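SusD superfamily protein (Parabacteroides distasonis, PDB 3OTN) is a putative outer-membrane protein of the SusD family, probably involved in binding carbohydrate nutrients at the cell surface. Local coordinates at residues K35-W40 against S76-D81; Y360-L365 against F416-E421; V151-V156 against P474-N479; R239-N244 against K350-W355. All coordinates share one frame; numbering follows the deposited sequence. Where two conformers were deposited one is given.

Interaction 1. Residues K35-W40 against S76-D81; sequences KMTPGW and SLYIED
At the N-terminal end of helix 79-100, Asp81 in the first turn meets Thr37 of the short strand 36-37. The methyl CG2 of Thr37 rests against the carboxylate, 3.4 Å from Asp81 CG and nearly as close to both carboxylate oxygens. A beta-branched threonine suits the spot because its two branches serve different neighbours. With chi1 at 57°, OG1 sits between the backbone N and the carbonyl carbon and reaches the edge of the Tyr78 ring, 3.7 Å from Tyr78 CE1. Tyr78 holds the N-cap position of this helix. Through Thr37, strand 36-37, paired antiparallel with strand 42-43, meets the helix start within the N-terminal part of this SusD-family fold. The hydroxyl of Tyr78 is hydrogen-bonded to the backbone of Ser62, which anchors the far end of the ring. Lys35 NZ lies 4.4 Å from Asp81 OD1, too far for a salt bridge, and forms one instead with Asp85, one helical turn further on.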
loop_
_atom_site.group_PDB
_atom_site.type_symbol
_atom_site.label_atom_id
_atom_site.label_comp_id
_atom_site.label_asym_id
_atom_site.label_seq_id
_atom_site.Cartn_x
_atom_site.Cartn_y
_atom_site.Cartn_z
ATOM N N LYS A 35 -6.113 0.254 9.265
ATOM C CA LYS A 35 -6.888 0.217 10.467
ATOM C C LYS A 35 -7.130 1.622 10.983
ATOM O O LYS A 35 -6.317 2.541 10.764
ATOM C CB LYS A 35 -6.201 -0.624 11.551
ATOM C CG LYS A 35 -4.919 -0.032 12.138
ATOM C CD LYS A 35 -4.449 -0.828 13.365
ATOM C CE LYS A 35 -3.836 0.066 14.422
ATOM N NZ LYS A 35 -3.269 -0.701 15.588
HETATM N N MSE A 36 -8.202 1.741 11.754
HETATM C CA MSE A 36 -8.569 3.002 12.375
HETATM C C MSE A 36 -7.653 3.248 13.572
HETATM O O MSE A 36 -7.308 2.306 14.309
HETATM C CB MSE A 36 -10.006 3.000 12.827
HETATM C CG MSE A 36 -11.029 2.785 11.711
HETATM SE SE MSE A 36 -10.986 3.961 10.155
HETATM C CE MSE A 36 -11.270 5.699 11.092
ATOM N N THR A 37 -7.269 4.506 13.733
ATOM C CA THR A 37 -6.360 4.944 14.798
ATOM C C THR A 37 -7.037 6.057 15.654
ATOM O O THR A 37 -8.116 6.542 15.321
ATOM C CB THR A 37 -4.977 5.397 14.201
ATOM O OG1 THR A 37 -5.184 6.441 13.252
ATOM C CG2 THR A 37 -4.244 4.227 13.527
ATOM N N PRO A 38 -6.434 6.437 16.784
ATOM C CA PRO A 38 -7.104 7.458 17.637
ATOM C C PRO A 38 -7.254 8.759 16.911
ATOM O O PRO A 38 -6.341 9.161 16.215
ATOM C CB PRO A 38 -6.135 7.624 18.796
ATOM C CG PRO A 38 -5.522 6.323 18.932
ATOM C CD PRO A 38 -5.362 5.761 17.512
ATOM N N GLY A 39 -8.403 9.409 17.070
ATOM C CA GLY A 39 -8.719 10.612 16.331
ATOM C C GLY A 39 -9.995 10.357 15.556
ATOM O O GLY A 39 -10.521 9.253 15.608
ATOM N N TRP A 40 -10.464 11.344 14.803
ATOM C CA TRP A 40 -11.676 11.172 14.032
ATOM C C TRP A 40 -11.288 10.973 12.610
ATOM O O TRP A 40 -10.613 11.820 12.014
ATOM C CB TRP A 40 -12.588 12.393 14.116
ATOM C CG TRP A 40 -14.004 12.160 13.612
ATOM C CD1 TRP A 40 -14.927 11.200 14.024
ATOM C CD2 TRP A 40 -14.647 12.918 12.600
ATOM N NE1 TRP A 40 -16.098 11.338 13.307
ATOM C CE2 TRP A 40 -15.953 12.385 12.428
ATOM C CE3 TRP A 40 -14.248 13.995 11.812
ATOM C CZ2 TRP A 40 -16.851 12.910 11.494
ATOM C CZ3 TRP A 40 -15.117 14.508 10.892
ATOM C CH2 TRP A 40 -16.413 13.975 10.739
ATOM N N SER A 76 3.795 13.366 15.657
ATOM C CA SER A 76 2.720 13.246 14.638
ATOM C C SER A 76 1.951 11.919 14.727
ATOM O O SER A 76 2.422 10.919 15.264
ATOM C CB SER A 76 3.280 13.476 13.242
ATOM O OG SER A 76 3.683 14.856 13.123
ATOM N N LEU A 77 0.732 11.932 14.230
ATOM C CA LEU A 77 -0.089 10.745 14.181
ATOM C C LEU A 77 0.451 9.666 13.247
ATOM O O LEU A 77 1.340 9.906 12.408
ATOM C CB LEU A 77 -1.520 11.137 13.778
ATOM C CG LEU A 77 -2.284 12.074 14.720
ATOM C CD1 LEU A 77 -3.643 12.398 14.150
ATOM C CD2 LEU A 77 -2.397 11.461 16.121
ATOM N N TYR A 78 -0.113 8.467 13.399
ATOM C CA TYR A 78 0.119 7.285 12.547
ATOM C C TYR A 78 1.430 6.567 12.752
ATOM O O TYR A 78 1.465 5.341 12.706
ATOM C CB TYR A 78 -0.091 7.601 11.052
ATOM C CG TYR A 78 -1.236 8.539 10.818
ATOM C CD1 TYR A 78 -2.498 8.210 11.270
ATOM C CD2 TYR A 78 -1.053 9.798 10.226
ATOM C CE1 TYR A 78 -3.561 9.068 11.133
ATOM C CE2 TYR A 78 -2.153 10.694 10.066
ATOM C CZ TYR A 78 -3.408 10.301 10.528
ATOM O OH TYR A 78 -4.533 11.119 10.426
ATOM N N ILE A 79 2.530 7.309 12.905
ATOM C CA ILE A 79 3.839 6.715 12.996
ATOM C C ILE A 79 3.948 5.713 14.186
ATOM O O ILE A 79 4.603 4.685 14.058
ATOM C CB ILE A 79 5.001 7.772 13.005
ATOM C CG1 ILE A 79 4.892 8.714 14.212
ATOM C CG2 ILE A 79 5.054 8.558 11.650
ATOM C CD1 ILE A 79 5.964 9.756 14.280
ATOM N N GLU A 80 3.310 5.993 15.318
ATOM C CA GLU A 80 3.320 5.061 16.456
ATOM C C GLU A 80 2.676 3.733 16.100
ATOM O O GLU A 80 3.180 2.675 16.463
ATOM C CB GLU A 80 2.576 5.643 17.670
ATOM C CG GLU A 80 3.418 6.546 18.477
ATOM C CD GLU A 80 2.649 7.260 19.562
ATOM O OE1 GLU A 80 1.767 8.098 19.237
ATOM O OE2 GLU A 80 2.984 7.012 20.732
ATOM N N ASP A 81 1.538 3.806 15.410
ATOM C CA ASP A 81 0.755 2.611 15.055
ATOM C C ASP A 81 1.551 1.737 14.090
ATOM O O ASP A 81 1.594 0.521 14.233
ATOM C CB ASP A 81 -0.583 3.022 14.417
ATOM C CG ASP A 81 -1.356 4.010 15.293
ATOM O OD1 ASP A 81 -2.097 3.542 16.160
ATOM O OD2 ASP A 81 -1.147 5.237 15.170
#

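Interaction 2. Residues Y360-L365 against F416-E421; sequences YTDVLL and FDLCYE. With EDO (1,2-ethanediol), chain S.
The first turns of helix 360-375 pass the last part of helix 403-418, and the backbones come closest at Asp362 and Leu418, whose CA atoms are 7.3 Å apart. A type II beta turn runs from Leu418 to Glu421. Leu418 is the apolar centre of the contact. Its two methyls part: Leu418 CD2 lies 4.0 Å from Thr361 CG2, while Leu418 CD1 faces Leu365 CD1 at 4.2 Å and also rests against Asp362, 3.9 Å from Asp362 OD1. A leucine suits the place because its two methyls can touch Thr361 and Leu365, one turn apart on the facing helix, at once. Thr361 divides its branches by polarity. CG2, anti to the backbone N, points across to Asp417 and lies 3.3 Å from Asp417 OD2; OG1 is hydrogen-bonded to Glu248 and Arg392. The buried carboxylates are paired with bases: Asp417 forms salt bridges with Arg301 and Arg392, and Asp362 with Lys423 and Arg414, which would favour their charged state. On another side of helix 360-375, Tyr360 OH shares a hydrogen bond of 3.0 Å with O2 of an ethanediol, probably from the crystallisation liquor. Small apolar contacts bordered by ion pairs join two helices here, in the buried interior of the RagB/SusD region.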
loop_
_atom_site.group_PDB
_atom_site.type_symbol
_atom_site.label_atom_id
_atom_site.label_comp_id
_atom_site.label_asym_id
_atom_site.label_seq_id
_atom_site.Cartn_x
_atom_site.Cartn_y
_atom_site.Cartn_z
ATOM N N TYR A 360 -2.598 -7.209 -9.489
ATOM C CA TYR A 360 -1.915 -7.483 -10.756
ATOM C C TYR A 360 -1.527 -6.252 -11.547
ATOM O O TYR A 360 -0.433 -6.226 -12.151
ATOM C CB TYR A 360 -2.811 -8.386 -11.593
ATOM C CG TYR A 360 -2.199 -9.069 -12.787
ATOM C CD1 TYR A 360 -1.004 -9.754 -12.689
ATOM C CD2 TYR A 360 -2.901 -9.138 -13.977
ATOM C CE1 TYR A 360 -0.503 -10.442 -13.769
ATOM C CE2 TYR A 360 -2.411 -9.822 -15.061
ATOM C CZ TYR A 360 -1.220 -10.471 -14.951
ATOM O OH TYR A 360 -0.730 -11.132 -16.026
ATOM N N THR A 361 -2.369 -5.220 -11.548
ATOM C CA THR A 361 -1.993 -3.971 -12.283
ATOM C C THR A 361 -0.644 -3.394 -11.825
ATOM O O THR A 361 0.193 -3.025 -12.657
ATOM C CB THR A 361 -3.088 -2.887 -12.252
ATOM O OG1 THR A 361 -4.247 -3.362 -12.933
ATOM C CG2 THR A 361 -2.611 -1.573 -12.937
ATOM N N ASP A 362 -0.427 -3.367 -10.512
ATOM C CA ASP A 362 0.821 -2.906 -9.896
ATOM C C ASP A 362 1.980 -3.785 -10.365
ATOM O O ASP A 362 3.010 -3.281 -10.776
ATOM C CB ASP A 362 0.675 -3.000 -8.371
ATOM C CG ASP A 362 1.807 -2.324 -7.572
ATOM O OD1 ASP A 362 2.790 -1.734 -8.119
ATOM O OD2 ASP A 362 1.669 -2.384 -6.318
ATOM N N VAL A 363 1.765 -5.093 -10.379
ATOM C CA VAL A 363 2.822 -6.021 -10.775
ATOM C C VAL A 363 3.197 -5.807 -12.255
ATOM O O VAL A 363 4.370 -5.812 -12.578
ATOM C CB VAL A 363 2.475 -7.475 -10.504
ATOM C CG1 VAL A 363 3.587 -8.406 -11.060
ATOM C CG2 VAL A 363 2.285 -7.704 -9.006
ATOM N N LEU A 364 2.206 -5.650 -13.130
ATOM C CA LEU A 364 2.457 -5.348 -14.546
ATOM C C LEU A 364 3.295 -4.053 -14.739
ATOM O O LEU A 364 4.279 -4.027 -15.500
ATOM C CB LEU A 364 1.139 -5.209 -15.304
ATOM C CG LEU A 364 0.208 -6.428 -15.416
ATOM C CD1 LEU A 364 -0.915 -6.179 -16.418
ATOM C CD2 LEU A 364 1.011 -7.658 -15.796
ATOM N N LEU A 365 2.923 -2.995 -14.033
ATOM C CA LEU A 365 3.666 -1.742 -14.153
ATOM C C LEU A 365 5.059 -1.872 -13.509
ATOM O O LEU A 365 5.997 -1.271 -13.990
ATOM C CB LEU A 365 2.872 -0.596 -13.541
ATOM C CG LEU A 365 1.605 -0.237 -14.331
ATOM C CD1 LEU A 365 0.713 0.671 -13.478
ATOM C CD2 LEU A 365 1.996 0.467 -15.633
ATOM N N PHE A 416 -1.856 7.475 -12.154
ATOM C CA PHE A 416 -3.242 7.547 -12.573
ATOM C C PHE A 416 -4.065 6.323 -12.208
ATOM O O PHE A 416 -5.238 6.482 -11.836
ATOM C CB PHE A 416 -3.370 7.848 -14.049
ATOM C CG PHE A 416 -2.776 9.209 -14.465
ATOM C CD1 PHE A 416 -3.049 10.378 -13.741
ATOM C CD2 PHE A 416 -2.000 9.307 -15.594
ATOM C CE1 PHE A 416 -2.509 11.616 -14.149
ATOM C CE2 PHE A 416 -1.462 10.539 -16.010
ATOM C CZ PHE A 416 -1.728 11.685 -15.280
ATOM N N ASP A 417 -3.493 5.133 -12.354
ATOM C CA ASP A 417 -4.219 3.882 -12.129
ATOM C C ASP A 417 -4.192 3.424 -10.679
ATOM O O ASP A 417 -5.184 2.862 -10.184
ATOM C CB ASP A 417 -3.690 2.750 -13.023
ATOM C CG ASP A 417 -4.802 1.950 -13.665
ATOM O OD1 ASP A 417 -5.585 2.603 -14.382
ATOM O OD2 ASP A 417 -4.910 0.710 -13.441
ATOM N N LEU A 418 -3.060 3.645 -10.008
ATOM C CA LEU A 418 -2.903 3.222 -8.616
ATOM C C LEU A 418 -3.105 4.321 -7.552
ATOM O O LEU A 418 -2.745 4.137 -6.390
ATOM C CB LEU A 418 -1.531 2.562 -8.440
ATOM C CG LEU A 418 -1.181 1.519 -9.524
ATOM C CD1 LEU A 418 0.235 0.995 -9.296
ATOM C CD2 LEU A 418 -2.205 0.378 -9.492
ATOM N N CYS A 419 -3.670 5.464 -7.922
ATOM C CA CYS A 419 -3.804 6.547 -6.962
ATOM C C CYS A 419 -4.605 6.149 -5.727
ATOM O O CYS A 419 -5.608 5.454 -5.839
ATOM C CB CYS A 419 -4.461 7.777 -7.594
ATOM S SG CYS A 419 -6.048 7.462 -8.464
ATOM N N TYR A 420 -4.146 6.640 -4.572
ATOM C CA TYR A 420 -4.796 6.486 -3.287
ATOM C C TYR A 420 -4.812 5.055 -2.791
ATOM O O TYR A 420 -5.648 4.715 -1.950
ATOM C CB TYR A 420 -6.199 7.125 -3.293
ATOM C CG TYR A 420 -6.122 8.565 -3.833
ATOM C CD1 TYR A 420 -5.357 9.521 -3.177
ATOM C CD2 TYR A 420 -6.753 8.928 -5.005
ATOM C CE1 TYR A 420 -5.244 10.822 -3.670
ATOM C CE2 TYR A 420 -6.636 10.236 -5.519
ATOM C CZ TYR A 420 -5.876 11.168 -4.837
ATOM O OH TYR A 420 -5.747 12.470 -5.299
ATOM N N GLU A 421 -3.885 4.238 -3.308
ATOM C CA GLU A 421 -3.719 2.819 -2.914
ATOM C C GLU A 421 -2.435 2.577 -2.131
ATOM O O GLU A 421 -1.972 1.435 -2.028
ATOM C CB GLU A 421 -3.719 1.924 -4.171
ATOM C CG GLU A 421 -5.022 1.851 -4.928
ATOM C CD GLU A 421 -4.940 0.968 -6.215
ATOM O OE1 GLU A 421 -4.429 -0.158 -6.159
ATOM O OE2 GLU A 421 -5.390 1.425 -7.277
HETATM C C1 EDO S . 0.186 -9.415 -20.174
HETATM O O1 EDO S . 0.304 -8.853 -21.487
HETATM C C2 EDO S . -1.040 -8.837 -19.478
HETATM O O2 EDO S . -1.590 -9.822 -18.594
#

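Interaction 3. Residues V151-V156 against P474-N479; sequences VSRAPV and PNLTQN
Two irregular segments run side by side, nearest at Ser152 and Leu476, whose CA atoms are 5.3 Å apart. Arg153 carries most of the contact. Its chain bends at chi3 (64°), which turns the guanidinium along the other segment toward Thr477 and Asn479. Arg153 NH2 donates to Asn479 OD1 at 2.7 Å, with an N-H...O angle of 156° and the donor tilted from the carbonyl plane. Arg153 NH1 donates to Thr477 OG1 at 3.0 Å and adds a weak bond to the same Asn479 oxygen. Arginine suits this place because one flat group offers several N-H donors; a third nitrogen, NE, is taken by the backbone O of Asp135. The amide of Asn479 stands steeply to the guanidinium, the planes 74° apart, and its ND2 binds the backbone oxygens of Phe133 and Phe463. Nearer the start of the two segments, Leu476 CD2 packs on the aliphatic part of Arg153, 3.8 Å from Arg153 CG. Two waters complete the seam. One accepts from the backbone N of Arg153 and of Thr477 and sits doubtfully close to the carbonyl O of Asn475; the second joins that carbonyl to Ser152 OG. Arginine and water, with no regular strand pairing, tie the loop before helix 156-172 to the C-terminal tail, a link between the N-terminal and C-terminal family regions.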
loop_
_atom_site.group_PDB
_atom_site.type_symbol
_atom_site.label_atom_id
_atom_site.label_comp_id
_atom_site.label_asym_id
_atom_site.label_seq_id
_atom_site.Cartn_x
_atom_site.Cartn_y
_atom_site.Cartn_z
ATOM N N VAL A 151 17.579 -2.104 21.985
ATOM C CA VAL A 151 18.200 -2.308 20.659
ATOM C C VAL A 151 18.533 -0.974 19.978
ATOM O O VAL A 151 18.043 0.068 20.393
ATOM C CB VAL A 151 17.255 -3.119 19.751
ATOM C CG1 VAL A 151 17.051 -4.532 20.337
ATOM C CG2 VAL A 151 15.868 -2.422 19.614
ATOM N N SER A 152 19.357 -1.034 18.933
ATOM C CA SER A 152 19.707 0.104 18.112
ATOM C C SER A 152 19.166 -0.112 16.718
ATOM O O SER A 152 18.878 -1.236 16.324
ATOM C CB SER A 152 21.220 0.235 18.057
ATOM O OG SER A 152 21.701 0.404 19.378
ATOM N N ARG A 153 19.037 0.975 15.977
ATOM C CA ARG A 153 18.585 0.917 14.599
ATOM C C ARG A 153 19.750 0.409 13.748
ATOM O O ARG A 153 20.862 0.878 13.897
ATOM C CB ARG A 153 18.145 2.304 14.112
ATOM C CG ARG A 153 17.050 2.937 14.974
ATOM C CD ARG A 153 16.905 4.412 14.644
ATOM N NE ARG A 153 16.463 4.587 13.285
ATOM C CZ ARG A 153 16.613 5.675 12.526
ATOM N NH1 ARG A 153 17.259 6.755 12.933
ATOM N NH2 ARG A 153 16.133 5.649 11.294
ATOM N N ALA A 154 19.484 -0.520 12.829
ATOM C CA ALA A 154 20.521 -1.089 11.975
ATOM C C ALA A 154 20.381 -0.447 10.581
ATOM O O ALA A 154 19.277 0.022 10.210
ATOM C CB ALA A 154 20.356 -2.614 11.902
ATOM N N PRO A 155 21.459 -0.461 9.783
ATOM C CA PRO A 155 21.330 0.154 8.445
ATOM C C PRO A 155 20.245 -0.477 7.585
ATOM O O PRO A 155 20.061 -1.688 7.638
ATOM C CB PRO A 155 22.704 -0.076 7.817
ATOM C CG PRO A 155 23.654 -0.122 8.989
ATOM C CD PRO A 155 22.871 -0.782 10.109
ATOM N N VAL A 156 19.551 0.335 6.792
ATOM C CA VAL A 156 18.582 -0.166 5.834
ATOM C C VAL A 156 19.162 -1.330 5.019
ATOM O O VAL A 156 18.544 -2.397 4.924
ATOM C CB VAL A 156 18.055 0.965 4.867
ATOM C CG1 VAL A 156 17.270 0.364 3.688
ATOM C CG2 VAL A 156 17.164 1.957 5.604
ATOM N N PRO A 474 16.213 5.098 24.535
ATOM C CA PRO A 474 17.101 6.120 24.020
ATOM C C PRO A 474 18.261 5.602 23.166
ATOM O O PRO A 474 19.004 6.438 22.679
ATOM C CB PRO A 474 17.653 6.805 25.286
ATOM C CG PRO A 474 17.332 5.932 26.388
ATOM C CD PRO A 474 16.178 5.092 26.004
ATOM N N ASN A 475 18.448 4.281 23.018
ATOM C CA ASN A 475 19.387 3.762 21.998
ATOM C C ASN A 475 18.896 3.898 20.552
ATOM O O ASN A 475 19.657 3.634 19.639
ATOM C CB ASN A 475 19.834 2.302 22.274
ATOM C CG ASN A 475 20.879 2.206 23.382
ATOM O OD1 ASN A 475 21.577 3.166 23.657
ATOM N ND2 ASN A 475 20.974 1.053 24.022
ATOM N N LEU A 476 17.630 4.267 20.344
ATOM C CA LEU A 476 17.138 4.617 19.008
ATOM C C LEU A 476 17.529 6.040 18.640
ATOM O O LEU A 476 17.114 7.009 19.276
ATOM C CB LEU A 476 15.619 4.471 18.906
ATOM C CG LEU A 476 14.970 3.133 19.251
ATOM C CD1 LEU A 476 13.440 3.260 19.200
ATOM C CD2 LEU A 476 15.460 1.992 18.295
ATOM N N THR A 477 18.323 6.183 17.595
ATOM C CA THR A 477 18.573 7.508 16.999
ATOM C C THR A 477 17.304 8.018 16.275
ATOM O O THR A 477 16.301 7.290 16.151
ATOM C CB THR A 477 19.750 7.462 16.004
ATOM O OG1 THR A 477 19.436 6.546 14.942
ATOM C CG2 THR A 477 21.046 7.017 16.719
ATOM N N GLN A 478 17.368 9.262 15.796
ATOM C CA GLN A 478 16.299 9.890 15.046
ATOM C C GLN A 478 16.731 10.202 13.618
ATOM O O GLN A 478 17.901 10.384 13.318
ATOM C CB GLN A 478 15.799 11.127 15.787
ATOM C CG GLN A 478 14.648 11.898 15.168
ATOM C CD GLN A 478 13.374 11.086 15.024
ATOM O OE1 GLN A 478 13.172 10.433 14.003
ATOM N NE2 GLN A 478 12.503 11.135 16.030
ATOM N N ASN A 479 15.759 10.200 12.724
ATOM C CA ASN A 479 15.980 10.628 11.367
ATOM C C ASN A 479 16.283 12.115 11.324
ATOM O O ASN A 479 15.748 12.913 12.118
ATOM C CB ASN A 479 14.822 10.198 10.447
ATOM C CG ASN A 479 14.820 8.699 10.214
ATOM O OD1 ASN A 479 15.896 8.079 10.117
ATOM N ND2 ASN A 479 13.631 8.096 10.126
HETATM O O HOH W 1 22.747 3.023 19.711
HETATM O O HOH W 2 19.698 3.626 17.131
#

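Interaction 4. Residues R239-N244 against K350-W355; sequences RLPSQN and KSDLNW. With EDO (1,2-ethanediol), chain P.
Two asparagine amides lie flat on one another, Asn244 over Asn354 with their planes only 10° apart and Asn244 CG 3.4 Å from Asn354 CG. Asparagine suits position 244 because its amide can both give and take: Asn244 ND2 donates to the backbone O of Asp352 at 2.9 Å, almost head-on to the carbonyl (C=O...N angle 161°), and Asn244 OD1 accepts from the backbone N of Asn354 at 3.0 Å, the donor standing above the carbonyl plane. The amide of Asn354 is fixed in turn by Gln252 and Phe255. Leu353, its CG anti to the backbone N (chi1 -180°), lays CD1 on the backbone of Arg239, 3.6 Å from Arg239 C. Pro241, opening a 3-10 turn, sets its ring against the carboxylate of Asp352, whose other oxygen takes a hydrogen bond from ethanediol. Beside it Ser351 OG accepts from the N of Leu353. Asn244, just after the 3-10 turn, ties its loop to the loop holding this ST turn; the two loops lead into strands 249-253 and 355-356.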
loop_
_atom_site.group_PDB
_atom_site.type_symbol
_atom_site.label_atom_id
_atom_site.label_comp_id
_atom_site.label_asym_id
_atom_site.label_seq_id
_atom_site.Cartn_x
_atom_site.Cartn_y
_atom_site.Cartn_z
ATOM N N ARG A 239 -14.080 -1.910 -5.911
ATOM C CA ARG A 239 -15.001 -1.564 -4.847
ATOM C C ARG A 239 -16.182 -2.536 -4.752
ATOM O O ARG A 239 -17.219 -2.185 -4.179
ATOM C CB ARG A 239 -15.479 -0.101 -5.025
ATOM C CG ARG A 239 -16.292 0.203 -6.264
ATOM C CD ARG A 239 -16.537 1.717 -6.435
ATOM N NE ARG A 239 -17.389 1.913 -7.596
ATOM C CZ ARG A 239 -18.704 1.702 -7.649
ATOM N NH1 ARG A 239 -19.409 1.366 -6.573
ATOM N NH2 ARG A 239 -19.323 1.841 -8.813
ATOM N N LEU A 240 -16.013 -3.754 -5.300
ATOM C CA LEU A 240 -16.969 -4.814 -5.173
ATOM C C LEU A 240 -16.466 -5.896 -4.224
ATOM O O LEU A 240 -15.484 -6.596 -4.544
ATOM C CB LEU A 240 -17.265 -5.437 -6.529
ATOM C CG LEU A 240 -18.338 -4.802 -7.375
ATOM C CD1 LEU A 240 -18.342 -5.576 -8.703
ATOM C CD2 LEU A 240 -19.747 -4.834 -6.670
ATOM N N PRO A 241 -17.148 -6.089 -3.072
ATOM C CA PRO A 241 -16.705 -7.164 -2.162
ATOM C C PRO A 241 -16.644 -8.578 -2.779
ATOM O O PRO A 241 -15.809 -9.401 -2.364
ATOM C CB PRO A 241 -17.756 -7.121 -1.032
ATOM C CG PRO A 241 -18.170 -5.680 -0.970
ATOM C CD PRO A 241 -18.154 -5.215 -2.436
ATOM N N SER A 242 -17.510 -8.860 -3.751
ATOM C CA SER A 242 -17.527 -10.154 -4.429
ATOM C C SER A 242 -16.234 -10.498 -5.152
ATOM O O SER A 242 -15.961 -11.678 -5.371
ATOM C CB SER A 242 -18.686 -10.248 -5.444
ATOM O OG SER A 242 -18.529 -9.268 -6.473
ATOM N N GLN A 243 -15.462 -9.475 -5.529
ATOM C CA GLN A 243 -14.147 -9.634 -6.140
ATOM C C GLN A 243 -12.971 -9.825 -5.166
ATOM O O GLN A 243 -11.859 -10.019 -5.620
ATOM C CB GLN A 243 -13.868 -8.467 -7.101
ATOM C CG GLN A 243 -14.845 -8.439 -8.251
ATOM C CD GLN A 243 -14.592 -9.557 -9.260
ATOM O OE1 GLN A 243 -15.144 -10.633 -9.170
ATOM N NE2 GLN A 243 -13.775 -9.282 -10.216
ATOM N N ASN A 244 -13.227 -9.832 -3.854
ATOM C CA ASN A 244 -12.189 -10.065 -2.825
ATOM C C ASN A 244 -11.331 -11.324 -3.109
ATOM O O ASN A 244 -11.883 -12.397 -3.333
ATOM C CB ASN A 244 -12.840 -10.273 -1.449
ATOM C CG ASN A 244 -13.291 -8.970 -0.747
ATOM O OD1 ASN A 244 -13.104 -7.854 -1.216
ATOM N ND2 ASN A 244 -13.912 -9.154 0.403
ATOM N N LYS A 350 -21.493 -1.501 6.988
ATOM C CA LYS A 350 -20.604 -2.588 7.368
ATOM C C LYS A 350 -19.942 -3.129 6.099
ATOM O O LYS A 350 -20.441 -4.079 5.469
ATOM C CB LYS A 350 -21.363 -3.725 8.077
ATOM C CG LYS A 350 -22.018 -3.392 9.401
ATOM C CD LYS A 350 -22.623 -4.654 10.014
ATOM C CE LYS A 350 -23.440 -4.369 11.261
ATOM N NZ LYS A 350 -24.127 -5.584 11.724
ATOM N N SER A 351 -18.840 -2.488 5.716
ATOM C CA SER A 351 -18.169 -2.840 4.484
ATOM C C SER A 351 -17.364 -4.092 4.657
ATOM O O SER A 351 -16.550 -4.190 5.587
ATOM C CB SER A 351 -17.226 -1.746 4.031
ATOM O OG SER A 351 -16.513 -2.172 2.882
ATOM N N ASP A 352 -17.557 -5.016 3.715
ATOM C CA ASP A 352 -16.757 -6.234 3.618
ATOM C C ASP A 352 -15.870 -6.201 2.367
ATOM O O ASP A 352 -15.528 -7.238 1.784
ATOM C CB ASP A 352 -17.650 -7.485 3.689
ATOM C CG ASP A 352 -18.768 -7.507 2.677
ATOM O OD1 ASP A 352 -18.985 -6.517 1.951
ATOM O OD2 ASP A 352 -19.464 -8.547 2.605
ATOM N N LEU A 353 -15.458 -4.992 1.993
ATOM C CA LEU A 353 -14.516 -4.772 0.878
ATOM C C LEU A 353 -13.062 -4.884 1.371
ATOM O O LEU A 353 -12.651 -4.165 2.285
ATOM C CB LEU A 353 -14.738 -3.382 0.217
ATOM C CG LEU A 353 -13.859 -2.981 -0.967
ATOM C CD1 LEU A 353 -14.025 -3.900 -2.226
ATOM C CD2 LEU A 353 -14.054 -1.470 -1.338
ATOM N N ASN A 354 -12.278 -5.763 0.730
ATOM C CA ASN A 354 -10.856 -5.949 1.083
ATOM C C ASN A 354 -10.071 -4.698 0.682
ATOM O O ASN A 354 -10.544 -3.911 -0.164
ATOM C CB ASN A 354 -10.266 -7.208 0.389
ATOM C CG ASN A 354 -10.555 -8.498 1.136
ATOM O OD1 ASN A 354 -11.282 -8.507 2.115
ATOM N ND2 ASN A 354 -9.970 -9.625 0.656
ATOM N N TRP A 355 -8.935 -4.474 1.337
ATOM C CA TRP A 355 -7.948 -3.438 0.952
ATOM C C TRP A 355 -6.698 -4.112 0.370
ATOM O O TRP A 355 -6.078 -4.945 1.023
ATOM C CB TRP A 355 -7.589 -2.572 2.142
ATOM C CG TRP A 355 -6.495 -1.565 1.937
ATOM C CD1 TRP A 355 -5.177 -1.700 2.308
ATOM C CD2 TRP A 355 -6.595 -0.288 1.295
ATOM N NE1 TRP A 355 -4.481 -0.578 1.974
ATOM C CE2 TRP A 355 -5.317 0.307 1.355
ATOM C CE3 TRP A 355 -7.651 0.435 0.726
ATOM C CZ2 TRP A 355 -5.056 1.570 0.843
ATOM C CZ3 TRP A 355 -7.396 1.708 0.222
ATOM C CH2 TRP A 355 -6.101 2.254 0.285
HETATM C C1 EDO P . -18.876 -12.882 4.763
HETATM O O1 EDO P . -18.750 -12.597 6.183
HETATM C C2 EDO P . -19.400 -11.705 3.928
HETATM O O2 EDO P . -18.701 -10.473 4.187
#

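In the fold
Along the chain interaction 1 closes first, within the N-terminal SusD-family region. Interaction 3 then opens at 151-156 and closes only at 474-479, so interactions 4 and 2, which follow one another, are nested inside its long loop. Interaction 2 is the most deeply set, its centre about 10 Å from the centre of the chain, whereas the centre of interaction 3 lies about 24 Å out, on the opposite side from interaction 4. Only interactions 2 and 4 touch: Trp355 CH2 packs against Tyr420 O at 3.4 Å, and strands 355-356 and 358-359 lead on directly to helix 360-375. Interactions 1 and 3 have centres about 22 Å apart. The C-terminal tail returns to the loop before helix 156-172, joining the two family regions.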